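Local coordinates for PILD processed protein (Shewanella oneidensis, PDB 4D40) that probably serves as a subunit of type IV pili, the thin surface fibres used in adhesion, after its precursor is processed by the prepilin peptidase PilD, at residues A[57-62]-A[70-75]; A[39-44]-A[63-68]; A[29-34]-A[44-49]; A[19-24]-A[53-58]. All coordinates share one frame; numbering follows the deposited sequence.

Contact 1 (A[57-62]-A[70-75]); sequences LKAVPT and GTLSLD
The CG and CD edge of the Pro61 ring lies against the peptide group of Gly70, with Pro61 CD 3.3 Å from Gly70 O. Beyond this pair the peptide groups of 57-61 and 72-75 are joined by backbone hydrogen bonds, forming an antiparallel beta hairpin in the sheet of the pilin head. Leu57, Ala59, Leu72 and Leu74 stand on one face of the sheet, and Lys58 and Ser73 on the other. The first face looks to helix 2-27, where Leu57 meets Leu13 and Leu20, so aliphatic residues suit it; the second is partly open to solvent and carries polar groups. The strand axes run 4.6 Å apart at 177°.

Leu57 with Leu74 and Ala59 with Leu72 are hydrogen-bonded pairs, each closed by two reciprocal backbone bonds; the bond from Ala59 N to Leu72 O is 2.8 Å long and nearly straight, at 169°. The small side chain of Ala59 leaves its CB 4.3 Å from Leu72 CB, and Tyr42 and Phe44 of the neighbouring strand pack on it. Lys58 and Ser73 form the non-hydrogen-bonded pair between them, and here Ser73 CA gives a C-H contact to Leu57 O at 3.1 Å. The bent end of the lysine carries NZ back to a hydrogen bond with Ser56 OG. Gly70 has a positive phi of 57°, which favours glycine. Next to it, Thr71 and Val60 lie side by side and point the same way. Thr71 turns its methyl rather than its hydroxyl anti to the backbone N, which brings Thr71 CG2 to 3.8 Å from Val60 CG2.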
loop_
_atom_site.group_PDB
_atom_site.type_symbol
_atom_site.label_atom_id
_atom_site.label_comp_id
_atom_site.label_asym_id
_atom_site.label_seq_id
_atom_site.Cartn_x
_atom_site.Cartn_y
_atom_site.Cartn_z
ATOM N N LEU A 57 -2.908 -0.569 -3.523
ATOM C CA LEU A 57 -1.733 -1.084 -2.825
ATOM C C LEU A 57 -2.202 -1.675 -1.511
ATOM O O LEU A 57 -2.988 -1.042 -0.801
ATOM C CB LEU A 57 -0.708 0.025 -2.566
ATOM C CG LEU A 57 0.150 0.470 -3.743
ATOM C CD1 LEU A 57 0.825 1.809 -3.434
ATOM C CD2 LEU A 57 1.187 -0.595 -4.063
ATOM N N LYS A 58 -1.743 -2.881 -1.174
ATOM C CA LYS A 58 -2.130 -3.476 0.096
ATOM C C LYS A 58 -0.934 -3.985 0.867
ATOM O O LYS A 58 0.067 -4.408 0.287
ATOM C CB LYS A 58 -3.111 -4.631 -0.099
ATOM C CG LYS A 58 -4.418 -4.225 -0.754
ATOM C CD LYS A 58 -5.399 -5.380 -0.759
ATOM C CE LYS A 58 -6.809 -4.901 -1.026
ATOM N NZ LYS A 58 -6.931 -4.412 -2.418
ATOM N N ALA A 59 -1.077 -3.939 2.186
ATOM C CA ALA A 59 -0.134 -4.548 3.112
ATOM C C ALA A 59 -0.899 -5.521 3.991
ATOM O O ALA A 59 -1.701 -5.111 4.832
ATOM C CB ALA A 59 0.554 -3.492 3.950
ATOM N N VAL A 60 -0.654 -6.810 3.780
ATOM C CA VAL A 60 -1.363 -7.864 4.497
ATOM C C VAL A 60 -0.489 -8.405 5.608
ATOM O O VAL A 60 0.564 -8.972 5.330
ATOM C CB VAL A 60 -1.763 -9.020 3.556
ATOM C CG1 VAL A 60 -2.468 -10.132 4.334
ATOM C CG2 VAL A 60 -2.648 -8.508 2.433
ATOM N N PRO A 61 -0.924 -8.249 6.867
ATOM C CA PRO A 61 -0.087 -8.777 7.950
ATOM C C PRO A 61 0.051 -10.293 7.909
ATOM O O PRO A 61 -0.880 -10.994 7.523
ATOM C CB PRO A 61 -0.825 -8.326 9.214
ATOM C CG PRO A 61 -2.239 -8.151 8.789
ATOM C CD PRO A 61 -2.168 -7.644 7.380
ATOM N N THR A 62 1.229 -10.778 8.288
ATOM C CA THR A 62 1.458 -12.201 8.485
ATOM C C THR A 62 0.941 -12.589 9.864
ATOM O O THR A 62 0.559 -11.730 10.653
ATOM C CB THR A 62 2.947 -12.554 8.380
ATOM O OG1 THR A 62 3.646 -11.949 9.471
ATOM C CG2 THR A 62 3.538 -12.057 7.067
ATOM N N GLY A 70 -5.328 -5.011 10.860
ATOM C CA GLY A 70 -5.356 -6.015 9.814
ATOM C C GLY A 70 -4.716 -5.543 8.528
ATOM O O GLY A 70 -3.654 -4.915 8.532
ATOM N N THR A 71 -5.375 -5.831 7.415
ATOM C CA THR A 71 -4.858 -5.440 6.113
ATOM C C THR A 71 -5.030 -3.951 5.879
ATOM O O THR A 71 -6.117 -3.397 6.075
ATOM C CB THR A 71 -5.550 -6.217 4.986
ATOM O OG1 THR A 71 -5.276 -7.613 5.147
ATOM C CG2 THR A 71 -5.048 -5.754 3.616
ATOM N N LEU A 72 -3.945 -3.319 5.446
ATOM C CA LEU A 72 -3.928 -1.896 5.149
ATOM C C LEU A 72 -3.967 -1.711 3.647
ATOM O O LEU A 72 -3.311 -2.447 2.922
ATOM C CB LEU A 72 -2.672 -1.241 5.709
ATOM C CG LEU A 72 -2.302 -1.608 7.138
ATOM C CD1 LEU A 72 -0.869 -1.185 7.408
ATOM C CD2 LEU A 72 -3.254 -0.972 8.127
ATOM N N SER A 73 -4.726 -0.738 3.166
ATOM C CA SER A 73 -4.684 -0.447 1.743
ATOM C C SER A 73 -4.696 1.043 1.474
ATOM O O SER A 73 -5.124 1.844 2.305
ATOM C CB SER A 73 -5.847 -1.111 1.008
ATOM O OG SER A 73 -7.076 -0.506 1.340
ATOM N N LEU A 74 -4.216 1.373 0.282
ATOM C CA LEU A 74 -4.079 2.742 -0.197
ATOM C C LEU A 74 -4.330 2.727 -1.701
ATOM O O LEU A 74 -3.682 1.964 -2.414
ATOM C CB LEU A 74 -2.684 3.274 0.125
ATOM C CG LEU A 74 -2.281 4.629 -0.458
ATOM C CD1 LEU A 74 -3.285 5.678 -0.055
ATOM C CD2 LEU A 74 -0.883 5.013 0.015
ATOM N N ASP A 75 -5.263 3.546 -2.189
ATOM C CA ASP A 75 -5.571 3.562 -3.624
ATOM C C ASP A 75 -5.092 4.834 -4.324
ATOM O O ASP A 75 -4.457 5.705 -3.721
ATOM C CB ASP A 75 -7.080 3.356 -3.871
ATOM C CG ASP A 75 -7.940 4.551 -3.473
ATOM O OD1 ASP A 75 -7.415 5.637 -3.165
ATOM O OD2 ASP A 75 -9.178 4.388 -3.495
#

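Contact 2 (A[39-44]-A[63-68]); sequences SPYYSF and NRQSDP
Gln65 approaches the phenol end of Tyr42 obliquely, its amide plane turned 58° from the ring, and Gln65 NE2 donates to Tyr42 OH at 3.0 Å with an angle of 152°. The hydroxyl lies somewhat out of the amide plane. Gln65 reaches it because CG is anti to the backbone N (chi1 171°) and the chain then bends at chi2, which sets Gln65 CG above the phenol end of the ring, 3.7 Å from Tyr42 CE2. Glutamine suits the place because its amide has both donors and an acceptor: NE2 also bonds Lys2 O, and OE1 receives Arg5 NE. Without the amide, as with an alanine in its place, Tyr42 OH would probably lose this donor, and Lys2 O and Arg5 NE their partner.

Tyr42 OH in turn donates to a water at 2.6 Å, and that water donates to Asp67 OD2 at 2.9 Å, so the hydroxyl is acceptor and donor at once. The carboxylate is further held by a salt bridge to Arg6 and by Cys69 N.

Tyr41 crosses Gln65 at about a right angle, and the edge of its ring faces the Arg64 carbonyl, with Tyr41 CD1 3.8 Å from Arg64 O. Pro40 CB lies over one face, toward the rim. Arg64 NH1 donates a hydrogen bond to Pro40 O at 3.2 Å, though this exposed side chain is poorly ordered and the bond may carry little weight. The contact ties the start of strand 42-48 to the turn after strand 55-61, with the N-terminal turns of helix 2-27 supplying Lys2, Arg5 and Arg6 alongside.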
loop_
_atom_site.group_PDB
_atom_site.type_symbol
_atom_site.label_atom_id
_atom_site.label_comp_id
_atom_site.label_asym_id
_atom_site.label_seq_id
_atom_site.Cartn_x
_atom_site.Cartn_y
_atom_site.Cartn_z
ATOM N N SER A 39 8.271 -8.266 4.075
ATOM C CA SER A 39 8.980 -8.410 5.339
ATOM C C SER A 39 8.413 -9.611 6.070
ATOM O O SER A 39 7.432 -10.192 5.631
ATOM C CB SER A 39 8.821 -7.157 6.197
ATOM O OG SER A 39 7.526 -7.118 6.776
ATOM N N PRO A 40 9.013 -9.979 7.202
ATOM C CA PRO A 40 8.421 -11.059 7.997
ATOM C C PRO A 40 7.033 -10.717 8.543
ATOM O O PRO A 40 6.328 -11.620 9.003
ATOM C CB PRO A 40 9.420 -11.233 9.142
ATOM C CG PRO A 40 10.708 -10.706 8.606
ATOM C CD PRO A 40 10.332 -9.570 7.717
ATOM N N TYR A 41 6.653 -9.443 8.467
ATOM C CA TYR A 41 5.444 -8.947 9.119
ATOM C C TYR A 41 4.328 -8.548 8.161
ATOM O O TYR A 41 3.152 -8.608 8.532
ATOM C CB TYR A 41 5.795 -7.750 9.995
ATOM C CG TYR A 41 6.824 -8.080 11.044
ATOM C CD1 TYR A 41 6.461 -8.766 12.189
ATOM C CD2 TYR A 41 8.149 -7.707 10.889
ATOM C CE1 TYR A 41 7.388 -9.075 13.159
ATOM C CE2 TYR A 41 9.090 -8.013 11.858
ATOM C CZ TYR A 41 8.698 -8.695 12.988
ATOM O OH TYR A 41 9.612 -9.003 13.965
ATOM N N TYR A 42 4.687 -8.152 6.945
ATOM C CA TYR A 42 3.699 -7.769 5.943
ATOM C C TYR A 42 4.060 -8.273 4.558
ATOM O O TYR A 42 5.234 -8.314 4.178
ATOM C CB TYR A 42 3.527 -6.241 5.873
ATOM C CG TYR A 42 2.765 -5.646 7.035
ATOM C CD1 TYR A 42 1.382 -5.539 7.002
ATOM C CD2 TYR A 42 3.430 -5.182 8.155
ATOM C CE1 TYR A 42 0.680 -5.005 8.069
ATOM C CE2 TYR A 42 2.744 -4.649 9.227
ATOM C CZ TYR A 42 1.370 -4.556 9.176
ATOM O OH TYR A 42 0.689 -4.021 10.240
ATOM N N SER A 43 3.025 -8.636 3.809
ATOM C CA SER A 43 3.145 -8.974 2.402
ATOM C C SER A 43 2.489 -7.863 1.608
ATOM O O SER A 43 1.326 -7.542 1.842
ATOM C CB SER A 43 2.485 -10.320 2.110
ATOM O OG SER A 43 3.081 -11.336 2.886
ATOM N N PHE A 44 3.240 -7.273 0.683
ATOM C CA PHE A 44 2.750 -6.123 -0.081
ATOM C C PHE A 44 2.343 -6.515 -1.497
ATOM O O PHE A 44 2.993 -7.352 -2.129
ATOM C CB PHE A 44 3.818 -5.033 -0.138
ATOM C CG PHE A 44 4.213 -4.501 1.206
ATOM C CD1 PHE A 44 3.524 -3.446 1.782
ATOM C CD2 PHE A 44 5.275 -5.058 1.899
ATOM C CE1 PHE A 44 3.892 -2.953 3.023
ATOM C CE2 PHE A 44 5.646 -4.567 3.132
ATOM C CZ PHE A 44 4.948 -3.514 3.697
ATOM N N ASN A 63 0.939 -13.884 10.161
ATOM C CA ASN A 63 0.551 -14.349 11.490
ATOM C C ASN A 63 1.474 -13.790 12.576
ATOM O O ASN A 63 1.089 -13.690 13.741
ATOM C CB ASN A 63 0.539 -15.880 11.536
ATOM C CG ASN A 63 1.764 -16.496 10.889
ATOM O OD1 ASN A 63 2.746 -15.809 10.610
ATOM N ND2 ASN A 63 1.712 -17.800 10.644
ATOM N N ARG A 64 2.687 -13.412 12.179
ATOM C CA ARG A 64 3.681 -12.863 13.097
ATOM C C ARG A 64 3.398 -11.412 13.492
ATOM O O ARG A 64 4.087 -10.850 14.341
ATOM C CB ARG A 64 5.072 -12.956 12.466
ATOM C CG ARG A 64 5.464 -14.369 12.079
ATOM C CD ARG A 64 6.775 -14.414 11.321
ATOM N NE ARG A 64 6.907 -15.664 10.574
ATOM C CZ ARG A 64 6.535 -15.833 9.307
ATOM N NH1 ARG A 64 6.010 -14.828 8.611
ATOM N NH2 ARG A 64 6.694 -17.016 8.727
ATOM N N GLN A 65 2.382 -10.813 12.876
ATOM C CA GLN A 65 2.062 -9.407 13.089
ATOM C C GLN A 65 0.620 -9.276 13.565
ATOM O O GLN A 65 -0.291 -9.088 12.765
ATOM C CB GLN A 65 2.301 -8.631 11.791
ATOM C CG GLN A 65 1.808 -7.180 11.758
ATOM C CD GLN A 65 2.542 -6.257 12.710
ATOM O OE1 GLN A 65 3.441 -6.666 13.439
ATOM N NE2 GLN A 65 2.156 -4.983 12.699
ATOM N N SER A 66 0.421 -9.379 14.874
ATOM C CA SER A 66 -0.920 -9.479 15.442
ATOM C C SER A 66 -1.476 -8.098 15.721
ATOM O O SER A 66 -1.675 -7.714 16.876
ATOM C CB SER A 66 -0.906 -10.311 16.725
ATOM O OG SER A 66 -0.056 -9.724 17.694
ATOM N N ASP A 67 -1.737 -7.363 14.647
ATOM C CA ASP A 67 -2.152 -5.977 14.744
ATOM C C ASP A 67 -3.640 -5.811 14.428
ATOM O O ASP A 67 -4.132 -6.382 13.461
ATOM C CB ASP A 67 -1.312 -5.130 13.800
ATOM C CG ASP A 67 -1.652 -3.683 13.891
ATOM O OD1 ASP A 67 -1.122 -3.013 14.801
ATOM O OD2 ASP A 67 -2.468 -3.231 13.069
ATOM N N PRO A 68 -4.365 -5.022 15.243
ATOM C CA PRO A 68 -5.825 -4.936 15.095
ATOM C C PRO A 68 -6.321 -4.181 13.854
ATOM O O PRO A 68 -7.527 -4.192 13.596
ATOM C CB PRO A 68 -6.256 -4.212 16.375
ATOM C CG PRO A 68 -5.060 -3.433 16.797
ATOM C CD PRO A 68 -3.889 -4.287 16.429
HETATM O O HOH W 1 -1.921 -3.899 10.350
#

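Contact 3 (A[29-34]-A[44-49]); sequences LYPASQ and FSYTPT
Tyr46 OH donates to Pro31 O over 2.7 Å, lying in the carbonyl plane and on a lone pair of that oxygen. The bond fastens the loop between helix 2-27 and strand 42-48, the alpha-beta loop of type IV pilins, to an edge strand of the sheet, 42-48. Around the hydroxyl the packing is apolar: Tyr30 CB lies 3.3 Å from Tyr46 OH, and the Pro31 ring crosses the tyrosine at about a right angle with CG 3.6 Å from the same oxygen.

The ring itself is held between the two segments. Gln34 CB forms an off-centre CH-pi contact over one face, 4.2 Å from the Tyr46 ring centroid. Across the ring, Pro48 N sits above the centre of the other face. Tyr46 CG is anti to the backbone N (chi1 164°), which sends the ring across to the loop; a tyrosine suits because its length carries the hydroxyl to the loop carbonyl.

Farther out, helix 2-27 positions the loop residues: Gln34 NE2 bonds Ser16 O, Tyr30 OH bonds Glu21 OE2, and Leu20 touches Pro31, Gln34 and Tyr46. Pro48 also packs on the loop backbone, Pro48 CG lying 3.7 Å from Ala32 O.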
loop_
_atom_site.group_PDB
_atom_site.type_symbol
_atom_site.label_atom_id
_atom_site.label_comp_id
_atom_site.label_asym_id
_atom_site.label_seq_id
_atom_site.Cartn_x
_atom_site.Cartn_y
_atom_site.Cartn_z
ATOM N N LEU A 29 -0.957 6.672 -17.455
ATOM C CA LEU A 29 -1.548 5.429 -16.968
ATOM C C LEU A 29 -0.679 4.858 -15.855
ATOM O O LEU A 29 0.506 5.163 -15.778
ATOM C CB LEU A 29 -1.669 4.399 -18.090
ATOM C CG LEU A 29 -2.689 4.632 -19.201
ATOM C CD1 LEU A 29 -2.511 3.574 -20.272
ATOM C CD2 LEU A 29 -4.110 4.616 -18.652
ATOM N N TYR A 30 -1.257 4.023 -15.001
ATOM C CA TYR A 30 -0.454 3.300 -14.016
ATOM C C TYR A 30 0.176 2.080 -14.678
ATOM O O TYR A 30 -0.325 1.599 -15.692
ATOM C CB TYR A 30 -1.304 2.901 -12.809
ATOM C CG TYR A 30 -1.743 4.089 -11.995
ATOM C CD1 TYR A 30 -0.817 4.842 -11.278
ATOM C CD2 TYR A 30 -3.078 4.469 -11.948
ATOM C CE1 TYR A 30 -1.212 5.937 -10.532
ATOM C CE2 TYR A 30 -3.480 5.565 -11.204
ATOM C CZ TYR A 30 -2.543 6.297 -10.505
ATOM O OH TYR A 30 -2.948 7.386 -9.766
ATOM N N PRO A 31 1.289 1.579 -14.113
ATOM C CA PRO A 31 2.006 0.448 -14.711
ATOM C C PRO A 31 1.331 -0.899 -14.496
ATOM O O PRO A 31 0.524 -1.050 -13.583
ATOM C CB PRO A 31 3.357 0.475 -13.996
ATOM C CG PRO A 31 3.066 1.107 -12.683
ATOM C CD PRO A 31 2.022 2.146 -12.968
ATOM N N ALA A 32 1.694 -1.868 -15.327
ATOM C CA ALA A 32 1.140 -3.211 -15.235
ATOM C C ALA A 32 1.555 -3.900 -13.939
ATOM O O ALA A 32 0.832 -4.759 -13.430
ATOM C CB ALA A 32 1.575 -4.038 -16.426
ATOM N N SER A 33 2.725 -3.534 -13.419
ATOM C CA SER A 33 3.260 -4.143 -12.201
ATOM C C SER A 33 4.184 -3.201 -11.443
ATOM O O SER A 33 4.635 -2.197 -11.981
ATOM C CB SER A 33 4.023 -5.429 -12.536
ATOM O OG SER A 33 5.156 -5.160 -13.347
ATOM N N GLN A 34 4.463 -3.546 -10.190
ATOM C CA GLN A 34 5.395 -2.791 -9.361
ATOM C C GLN A 34 6.095 -3.781 -8.445
ATOM O O GLN A 34 5.439 -4.603 -7.806
ATOM C CB GLN A 34 4.682 -1.711 -8.540
ATOM C CG GLN A 34 5.627 -0.827 -7.718
ATOM C CD GLN A 34 4.895 0.233 -6.898
ATOM O OE1 GLN A 34 3.771 0.013 -6.440
ATOM N NE2 GLN A 34 5.533 1.389 -6.708
ATOM N N PHE A 44 3.240 -7.273 0.683
ATOM C CA PHE A 44 2.750 -6.123 -0.081
ATOM C C PHE A 44 2.343 -6.515 -1.497
ATOM O O PHE A 44 2.993 -7.352 -2.129
ATOM C CB PHE A 44 3.818 -5.033 -0.138
ATOM C CG PHE A 44 4.213 -4.501 1.206
ATOM C CD1 PHE A 44 3.524 -3.446 1.782
ATOM C CD2 PHE A 44 5.275 -5.058 1.899
ATOM C CE1 PHE A 44 3.892 -2.953 3.023
ATOM C CE2 PHE A 44 5.646 -4.567 3.132
ATOM C CZ PHE A 44 4.948 -3.514 3.697
ATOM N N SER A 45 1.266 -5.908 -1.991
ATOM C CA SER A 45 0.798 -6.174 -3.340
ATOM C C SER A 45 0.351 -4.893 -4.028
ATOM O O SER A 45 -0.083 -3.947 -3.376
ATOM C CB SER A 45 -0.358 -7.184 -3.323
ATOM O OG SER A 45 -1.488 -6.671 -2.623
ATOM N N TYR A 46 0.491 -4.888 -5.349
ATOM C CA TYR A 46 0.023 -3.813 -6.215
ATOM C C TYR A 46 -0.939 -4.399 -7.234
ATOM O O TYR A 46 -0.579 -5.334 -7.959
ATOM C CB TYR A 46 1.199 -3.145 -6.921
ATOM C CG TYR A 46 0.822 -2.282 -8.104
ATOM C CD1 TYR A 46 0.225 -1.054 -7.910
ATOM C CD2 TYR A 46 1.095 -2.683 -9.410
ATOM C CE1 TYR A 46 -0.111 -0.240 -8.986
ATOM C CE2 TYR A 46 0.768 -1.867 -10.499
ATOM C CZ TYR A 46 0.162 -0.647 -10.265
ATOM O OH TYR A 46 -0.176 0.180 -11.319
ATOM N N THR A 47 -2.154 -3.858 -7.275
ATOM C CA THR A 47 -3.191 -4.308 -8.206
ATOM C C THR A 47 -3.730 -3.129 -9.002
ATOM O O THR A 47 -4.540 -2.354 -8.489
ATOM C CB THR A 47 -4.360 -4.990 -7.466
ATOM O OG1 THR A 47 -3.851 -6.045 -6.643
ATOM C CG2 THR A 47 -5.358 -5.578 -8.445
ATOM N N PRO A 48 -3.279 -2.985 -10.256
ATOM C CA PRO A 48 -3.870 -1.944 -11.097
ATOM C C PRO A 48 -5.266 -2.329 -11.542
ATOM O O PRO A 48 -5.615 -3.509 -11.561
ATOM C CB PRO A 48 -2.918 -1.874 -12.289
ATOM C CG PRO A 48 -2.373 -3.252 -12.403
ATOM C CD PRO A 48 -2.283 -3.786 -10.994
ATOM N N THR A 49 -6.068 -1.337 -11.894
ATOM C CA THR A 49 -7.343 -1.616 -12.516
ATOM C C THR A 49 -7.099 -2.073 -13.943
ATOM O O THR A 49 -6.028 -1.845 -14.502
ATOM C CB THR A 49 -8.257 -0.394 -12.505
ATOM O OG1 THR A 49 -7.620 0.680 -13.208
ATOM C CG2 THR A 49 -8.537 0.030 -11.083
#

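Contact 4 (A[19-24]-A[53-58]); sequences ALERHY and FGFSLK
A water bridges Tyr24 and Phe53: it donates to Phe53 O at 2.7 Å and lies 2.9 Å from Tyr24 OH. The two side chains cross at about a right angle, and Tyr24 OH meets the edge of the phenylalanine ring, 3.6 Å from Phe53 CD1. A tyrosine suits this partly exposed margin, since its ring packs while its hydroxyl stays paired with the water.

Deeper in, the contact becomes the helix-on-sheet packing of the type IV pilin fold, with helix 19-24 and strand 55-58 at 159° and their axes 11.9 Å apart. Leu20 CD1 stands almost centrally over one face of Phe55, 3.7 Å from the ring centroid and 9° off the normal. The same methyl meets Leu57 CD1 tip to tip at 3.8 Å. Phe55 CG sits between the backbone N and the carbonyl carbon; this chi1 of 70° swings the ring toward the helix, and chi2 turns its face to Leu20. Replacing Phe55 with an alanine would probably open a gap under Leu20 CD1 and deprive the Tyr30 ring of its edge-to-face partner. Glu21 OE2, hydrogen-bonded to Tyr30 OH, meets the edge of the Phe55 ring, 4.2 Å from Phe55 CE2.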
loop_
_atom_site.group_PDB
_atom_site.type_symbol
_atom_site.label_atom_id
_atom_site.label_comp_id
_atom_site.label_asym_id
_atom_site.label_seq_id
_atom_site.Cartn_x
_atom_site.Cartn_y
_atom_site.Cartn_z
ATOM N N ALA A 19 5.809 6.722 -6.148
ATOM C CA ALA A 19 6.494 6.228 -7.332
ATOM C C ALA A 19 5.492 5.953 -8.458
ATOM O O ALA A 19 5.776 6.218 -9.628
ATOM C CB ALA A 19 7.283 4.976 -7.000
ATOM N N LEU A 20 4.326 5.425 -8.102
ATOM C CA LEU A 20 3.284 5.157 -9.086
ATOM C C LEU A 20 2.806 6.448 -9.749
ATOM O O LEU A 20 2.530 6.448 -10.945
ATOM C CB LEU A 20 2.110 4.419 -8.441
ATOM C CG LEU A 20 2.411 2.967 -8.042
ATOM C CD1 LEU A 20 1.340 2.447 -7.102
ATOM C CD2 LEU A 20 2.526 2.072 -9.275
ATOM N N GLU A 21 2.728 7.542 -8.990
ATOM C CA GLU A 21 2.302 8.824 -9.564
ATOM C C GLU A 21 3.344 9.383 -10.533
ATOM O O GLU A 21 2.999 10.087 -11.477
ATOM C CB GLU A 21 2.032 9.868 -8.475
ATOM C CG GLU A 21 0.653 9.875 -7.818
ATOM C CD GLU A 21 -0.498 9.488 -8.734
ATOM O OE1 GLU A 21 -0.785 10.196 -9.724
ATOM O OE2 GLU A 21 -1.140 8.473 -8.436
ATOM N N ARG A 22 4.619 9.083 -10.298
ATOM C CA ARG A 22 5.663 9.535 -11.206
ATOM C C ARG A 22 5.533 8.797 -12.531
ATOM O O ARG A 22 5.701 9.383 -13.601
ATOM C CB ARG A 22 7.052 9.324 -10.598
ATOM C CG ARG A 22 7.416 10.357 -9.553
ATOM C CD ARG A 22 8.905 10.331 -9.227
ATOM N NE ARG A 22 9.269 9.125 -8.489
ATOM C CZ ARG A 22 9.108 8.968 -7.178
ATOM N NH1 ARG A 22 8.578 9.937 -6.440
ATOM N NH2 ARG A 22 9.468 7.830 -6.603
ATOM N N HIS A 23 5.210 7.511 -12.454
ATOM C CA HIS A 23 4.968 6.734 -13.660
ATOM C C HIS A 23 3.740 7.267 -14.385
ATOM O O HIS A 23 3.760 7.453 -15.600
ATOM C CB HIS A 23 4.777 5.256 -13.328
ATOM C CG HIS A 23 4.700 4.382 -14.539
ATOM N ND1 HIS A 23 3.536 4.198 -15.251
ATOM C CD2 HIS A 23 5.647 3.649 -15.172
ATOM C CE1 HIS A 23 3.764 3.382 -16.265
ATOM N NE2 HIS A 23 5.039 3.038 -16.241
ATOM N N TYR A 24 2.682 7.523 -13.619
ATOM C CA TYR A 24 1.434 8.041 -14.168
ATOM C C TYR A 24 1.663 9.378 -14.868
ATOM O O TYR A 24 1.093 9.642 -15.932
ATOM C CB TYR A 24 0.384 8.193 -13.059
ATOM C CG TYR A 24 -1.014 8.499 -13.561
ATOM C CD1 TYR A 24 -1.407 9.801 -13.849
ATOM C CD2 TYR A 24 -1.938 7.484 -13.740
ATOM C CE1 TYR A 24 -2.688 10.077 -14.308
ATOM C CE2 TYR A 24 -3.215 7.750 -14.198
ATOM C CZ TYR A 24 -3.586 9.041 -14.475
ATOM O OH TYR A 24 -4.864 9.300 -14.929
ATOM N N PHE A 53 -6.242 3.168 -14.939
ATOM C CA PHE A 53 -6.471 4.509 -14.396
ATOM C C PHE A 53 -6.593 4.523 -12.870
ATOM O O PHE A 53 -6.674 5.599 -12.263
ATOM C CB PHE A 53 -7.724 5.128 -15.019
ATOM C CG PHE A 53 -7.510 5.651 -16.412
ATOM C CD1 PHE A 53 -6.664 6.722 -16.640
ATOM C CD2 PHE A 53 -8.165 5.078 -17.493
ATOM C CE1 PHE A 53 -6.469 7.210 -17.926
ATOM C CE2 PHE A 53 -7.973 5.561 -18.779
ATOM C CZ PHE A 53 -7.129 6.632 -18.993
ATOM N N GLY A 54 -6.598 3.341 -12.258
ATOM C CA GLY A 54 -6.627 3.214 -10.811
ATOM C C GLY A 54 -5.701 2.119 -10.316
ATOM O O GLY A 54 -5.131 1.379 -11.117
ATOM N N PHE A 55 -5.546 2.019 -8.998
ATOM C CA PHE A 55 -4.819 0.905 -8.394
ATOM C C PHE A 55 -5.179 0.724 -6.930
ATOM O O PHE A 55 -5.769 1.602 -6.303
ATOM C CB PHE A 55 -3.299 1.104 -8.510
ATOM C CG PHE A 55 -2.755 2.214 -7.644
ATOM C CD1 PHE A 55 -2.526 2.021 -6.293
ATOM C CD2 PHE A 55 -2.463 3.457 -8.192
ATOM C CE1 PHE A 55 -2.026 3.032 -5.504
ATOM C CE2 PHE A 55 -1.962 4.466 -7.410
ATOM C CZ PHE A 55 -1.742 4.254 -6.056
ATOM N N SER A 56 -4.783 -0.424 -6.392
ATOM C CA SER A 56 -4.839 -0.675 -4.964
ATOM C C SER A 56 -3.507 -1.238 -4.502
ATOM O O SER A 56 -3.038 -2.248 -5.034
ATOM C CB SER A 56 -5.955 -1.653 -4.618
ATOM O OG SER A 56 -5.879 -2.024 -3.250
ATOM N N LEU A 57 -2.908 -0.569 -3.523
ATOM C CA LEU A 57 -1.733 -1.084 -2.825
ATOM C C LEU A 57 -2.202 -1.675 -1.511
ATOM O O LEU A 57 -2.988 -1.042 -0.801
ATOM C CB LEU A 57 -0.708 0.025 -2.566
ATOM C CG LEU A 57 0.150 0.470 -3.743
ATOM C CD1 LEU A 57 0.825 1.809 -3.434
ATOM C CD2 LEU A 57 1.187 -0.595 -4.063
ATOM N N LYS A 58 -1.743 -2.881 -1.174
ATOM C CA LYS A 58 -2.130 -3.476 0.096
ATOM C C LYS A 58 -0.934 -3.985 0.867
ATOM O O LYS A 58 0.067 -4.408 0.287
ATOM C CB LYS A 58 -3.111 -4.631 -0.099
ATOM C CG LYS A 58 -4.418 -4.225 -0.754
ATOM C CD LYS A 58 -5.399 -5.380 -0.759
ATOM C CE LYS A 58 -6.809 -4.901 -1.026
ATOM N NZ LYS A 58 -6.931 -4.412 -2.418
HETATM O O HOH W 2 -6.431 8.271 -12.710
#

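In the fold
Contacts 1 and 4 share Leu57 and strand 55-61: contact 1 bonds that strand to 72-75 through backbone groups, while contact 4 packs its inner face on helix 2-27 through aliphatic and aromatic side chains. Contacts 1, 2 and 4 are partly buried, contact 1 lying nearest the centre of the chain, and contact 3 lies at the surface. Contacts 2 and 3 use opposite ends of strand 42-48, their centres about 21 Å apart. Contact 3 rests on one phenol bond and ring packing; contact 2 relies on amide, water and charged groups. Contacts 3 and 4 adjoin, centres about 6 Å apart, joined by Tyr30 and Glu21, whereas contact 2 lies across the chain's centre from contact 4.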